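Local coordinates for E2A dna-binding protein (Human adenovirus 5, PDB 2WB0) that binds single-stranded DNA and supports elongation in viral strand-displacement replication by unwinding the template without ATP, through its capacity to form multimers, at residues I118-V123 and A163-H168. Sequence-based numbering, arbitrary orientation.
Sequences INKEHV and ARCCVH. With ZN (zinc ion), chain B.
I118 and C165 face each other as an antiparallel hydrogen-bonded pair. I118 N donates to C165 O at 3.0 Å, and C165 N returns a straighter bond to I118 O, with an N-H...O angle of 160°. Both donors lie in the plane of the carbonyl they meet. On the same face of the sheet, CB of I118 rests against SG of C165. CG1 of I118 sits beside its own backbone N (chi1 -57°), and from there it meets CG2 of V167 at 3.8 Å, the two side chains crossing at a slant. Two residues along, A163 and K120 form the next hydrogen-bonded pair. K120 N reaches A163 O at 2.9 Å from well above the carbonyl plane, while the return bond from A163 N to K120 O is weak. The CB of A163 packs against CB of H122 at 3.7 Å and also touches F185 of strand 185-186. Strands 118-124 and 158-165 belong to a small three-stranded antiparallel sheet in a zinc-binding domain, with 158-165 in the middle and 185-186 on its other side. Directly after C165 the chain leaves the sheet, and C166 binds zinc through SG; C111, H113 and C182 complete the site. The K120 side chain, bent at chi2 and chi4, runs alongside C165 and brings NZ of K120 to 3.4 Å from SG of C165. Its ammonium is hydrogen-bonded to C172 O. N119 and R164 form the intervening non-hydrogen-bonded pair. Their side chains lie side by side on the opposite face, with the amide over the rim of one guanidinium face and the planes 44° apart. R164 makes a salt bridge to D162 and a hydrogen bond to G107 O.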
ATOM      1  N   ILE A 118      14.216  16.540   1.881  1.00 20.55           N
ATOM      2  CA  ILE A 118      15.535  17.122   2.036  1.00 20.15           C
ATOM      3  C   ILE A 118      16.629  16.091   1.912  1.00 21.65           C
ATOM      4  O   ILE A 118      16.506  14.994   2.443  1.00 20.96           O
ATOM      5  CB  ILE A 118      15.602  17.820   3.404  1.00 20.57           C
ATOM      6  CG1 ILE A 118      14.492  18.882   3.532  1.00 20.14           C
ATOM      7  CG2 ILE A 118      17.054  18.402   3.670  1.00 20.90           C
ATOM      8  CD1 ILE A 118      14.642  19.993   2.554  1.00 20.65           C
ATOM      9  N   ASN A 119      17.741  16.426   1.252  1.00 22.30           N
ATOM     10  CA  ASN A 119      18.847  15.483   1.143  1.00 24.79           C
ATOM     11  C   ASN A 119      19.553  15.313   2.487  1.00 25.12           C
ATOM     12  O   ASN A 119      19.700  16.248   3.188  1.00 25.82           O
ATOM     13  CB  ASN A 119      19.876  15.968   0.108  1.00 26.59           C
ATOM     14  CG  ASN A 119      19.565  15.470  -1.297  1.00 34.40           C
ATOM     15  OD1 ASN A 119      18.854  16.132  -2.063  1.00 39.70           O
ATOM     16  ND2 ASN A 119      20.087  14.269  -1.639  1.00 39.42           N
ATOM     17  N   LYS A 120      19.995  14.096   2.807  1.00 26.62           N
ATOM     18  CA  LYS A 120      20.668  13.740   4.078  1.00 28.57           C
ATOM     19  C   LYS A 120      21.768  12.733   3.733  1.00 29.78           C
ATOM     20  O   LYS A 120      21.618  11.927   2.813  1.00 28.27           O
ATOM     21  CB  LYS A 120      19.748  12.926   4.994  1.00 28.19           C
ATOM     22  CG  LYS A 120      18.790  13.669   5.866  1.00 28.69           C
ATOM     23  CD  LYS A 120      19.255  13.655   7.322  1.00 31.99           C
ATOM     24  CE  LYS A 120      18.726  14.846   8.102  1.00 29.72           C
ATOM     25  NZ  LYS A 120      17.332  14.558   8.612  1.00 30.83           N
ATOM     26  N   GLU A 121      22.829  12.726   4.530  1.00 31.43           N
ATOM     27  CA  GLU A 121      23.733  11.584   4.495  1.00 33.69           C
ATOM     28  C   GLU A 121      23.261  10.508   5.506  1.00 33.34           C
ATOM     29  O   GLU A 121      22.859  10.828   6.626  1.00 34.64           O
ATOM     30  CB  GLU A 121      25.162  12.039   4.726  1.00 34.17           C
ATOM     31  CG  GLU A 121      26.047  10.982   5.367  1.00 40.09           C
ATOM     32  CD  GLU A 121      27.523  11.182   5.040  1.00 46.63           C
ATOM     33  OE1 GLU A 121      27.919  12.330   4.642  1.00 48.86           O
ATOM     34  OE2 GLU A 121      28.256  10.160   5.134  1.00 48.75           O
ATOM     35  N   HIS A 122      23.242   9.247   5.099  1.00 32.18           N
ATOM     36  CA  HIS A 122      22.777   8.189   5.985  1.00 32.44           C
ATOM     37  C   HIS A 122      23.853   7.109   6.067  1.00 34.73           C
ATOM     38  O   HIS A 122      24.099   6.431   5.081  1.00 32.91           O
ATOM     39  CB  HIS A 122      21.504   7.588   5.431  1.00 30.88           C
ATOM     40  CG  HIS A 122      20.896   6.550   6.306  1.00 29.13           C
ATOM     41  ND1 HIS A 122      20.198   5.476   5.800  1.00 28.19           N
ATOM     42  CD2 HIS A 122      20.922   6.381   7.649  1.00 30.10           C
ATOM     43  CE1 HIS A 122      19.740   4.735   6.796  1.00 28.30           C
ATOM     44  NE2 HIS A 122      20.184   5.243   7.929  1.00 29.38           N
ATOM     45  N   VAL A 123      24.502   6.971   7.239  1.00 38.28           N
ATOM     46  CA  VAL A 123      25.582   5.962   7.405  1.00 40.81           C
ATOM     47  C   VAL A 123      25.018   4.725   8.088  1.00 43.08           C
ATOM     48  O   VAL A 123      24.466   4.828   9.187  1.00 43.38           O
ATOM     49  CB  VAL A 123      26.845   6.515   8.136  1.00 40.88           C
ATOM     50  CG1 VAL A 123      27.420   7.744   7.416  1.00 41.36           C
ATOM     51  CG2 VAL A 123      26.545   6.850   9.561  1.00 41.87           C
ATOM     52  N   ALA A 163      20.376  10.044   0.711  1.00 20.41           N
ATOM     53  CA  ALA A 163      19.121   9.818   1.454  1.00 18.59           C
ATOM     54  C   ALA A 163      18.211  11.051   1.450  1.00 18.08           C
ATOM     55  O   ALA A 163      18.646  12.163   1.105  1.00 17.67           O
ATOM     56  CB  ALA A 163      19.425   9.374   2.898  1.00 18.26           C
ATOM     57  N   ARG A 164      16.915  10.835   1.731  1.00 17.59           N
ATOM     58  CA  ARG A 164      15.907  11.897   1.641  1.00 17.12           C
ATOM     59  C   ARG A 164      15.042  11.696   2.840  1.00 16.83           C
ATOM     60  O   ARG A 164      14.610  10.562   3.108  1.00 16.18           O
ATOM     61  CB  ARG A 164      14.998  11.690   0.394  1.00 17.80           C
ATOM     62  CG  ARG A 164      15.837  11.608  -0.864  1.00 20.95           C
ATOM     63  CD  ARG A 164      16.202  13.074  -1.290  1.00 26.74           C
ATOM     64  NE  ARG A 164      16.432  13.076  -2.744  1.00 33.84           N
ATOM     65  CZ  ARG A 164      17.553  12.619  -3.243  1.00 32.38           C
ATOM     66  NH1 ARG A 164      18.431  12.188  -2.376  1.00 33.46           N
ATOM     67  NH2 ARG A 164      17.815  12.592  -4.557  1.00 33.83           N
ATOM     68  N   CYS A 165      14.733  12.778   3.520  1.00 17.23           N
ATOM     69  CA  CYS A 165      13.822  12.787   4.662  1.00 15.29           C
ATOM     70  C   CYS A 165      12.615  13.754   4.461  1.00 16.18           C
ATOM     71  O   CYS A 165      12.654  14.687   3.627  1.00 16.16           O
ATOM     72  CB  CYS A 165      14.624  13.162   5.939  1.00 16.69           C
ATOM     73  SG  CYS A 165      15.146  14.930   6.014  1.00 18.48           S
ATOM     74  N   CYS A 166      11.545  13.524   5.217  1.00 14.96           N
ATOM     75  CA  CYS A 166      10.396  14.455   5.291  1.00 16.95           C
ATOM     76  C   CYS A 166      10.977  15.817   5.763  1.00 16.55           C
ATOM     77  O   CYS A 166      11.891  15.810   6.568  1.00 15.65           O
ATOM     78  CB  CYS A 166       9.448  13.927   6.349  1.00 16.61           C
ATOM     79  SG  CYS A 166       8.157  15.105   6.761  1.00 17.57           S
ATOM     80  N   VAL A 167      10.504  16.975   5.262  1.00 15.51           N
ATOM     81  CA  VAL A 167      11.180  18.239   5.708  1.00 14.17           C
ATOM     82  C   VAL A 167      11.100  18.451   7.229  1.00 15.92           C
ATOM     83  O   VAL A 167      12.011  19.052   7.848  1.00 17.20           O
ATOM     84  CB  VAL A 167      10.675  19.474   4.923  1.00 14.13           C
ATOM     85  CG1 VAL A 167       9.189  19.723   5.216  1.00 14.06           C
ATOM     86  CG2 VAL A 167      11.549  20.657   5.245  1.00 17.18           C
ATOM     87  N   HIS A 168      10.055  17.900   7.848  1.00 15.40           N
ATOM     88  CA  HIS A 168       9.850  18.065   9.286  1.00 16.00           C
ATOM     89  C   HIS A 168      10.848  17.264  10.091  1.00 16.56           C
ATOM     90  O   HIS A 168      10.998  17.507  11.294  1.00 17.84           O
ATOM     91  CB  HIS A 168       8.440  17.661   9.628  1.00 16.46           C
ATOM     92  CG  HIS A 168       7.421  18.487   8.902  1.00 17.69           C
ATOM     93  ND1 HIS A 168       6.932  19.672   9.409  1.00 19.15           N
ATOM     94  CD2 HIS A 168       6.808  18.301   7.710  1.00 19.88           C
ATOM     95  CE1 HIS A 168       6.061  20.185   8.555  1.00 22.53           C
ATOM     96  NE2 HIS A 168       5.963  19.372   7.516  1.00 19.18           N
TER
HETATM   97 ZN    ZN B 601       6.464  14.479   5.262  1.00 16.45          ZN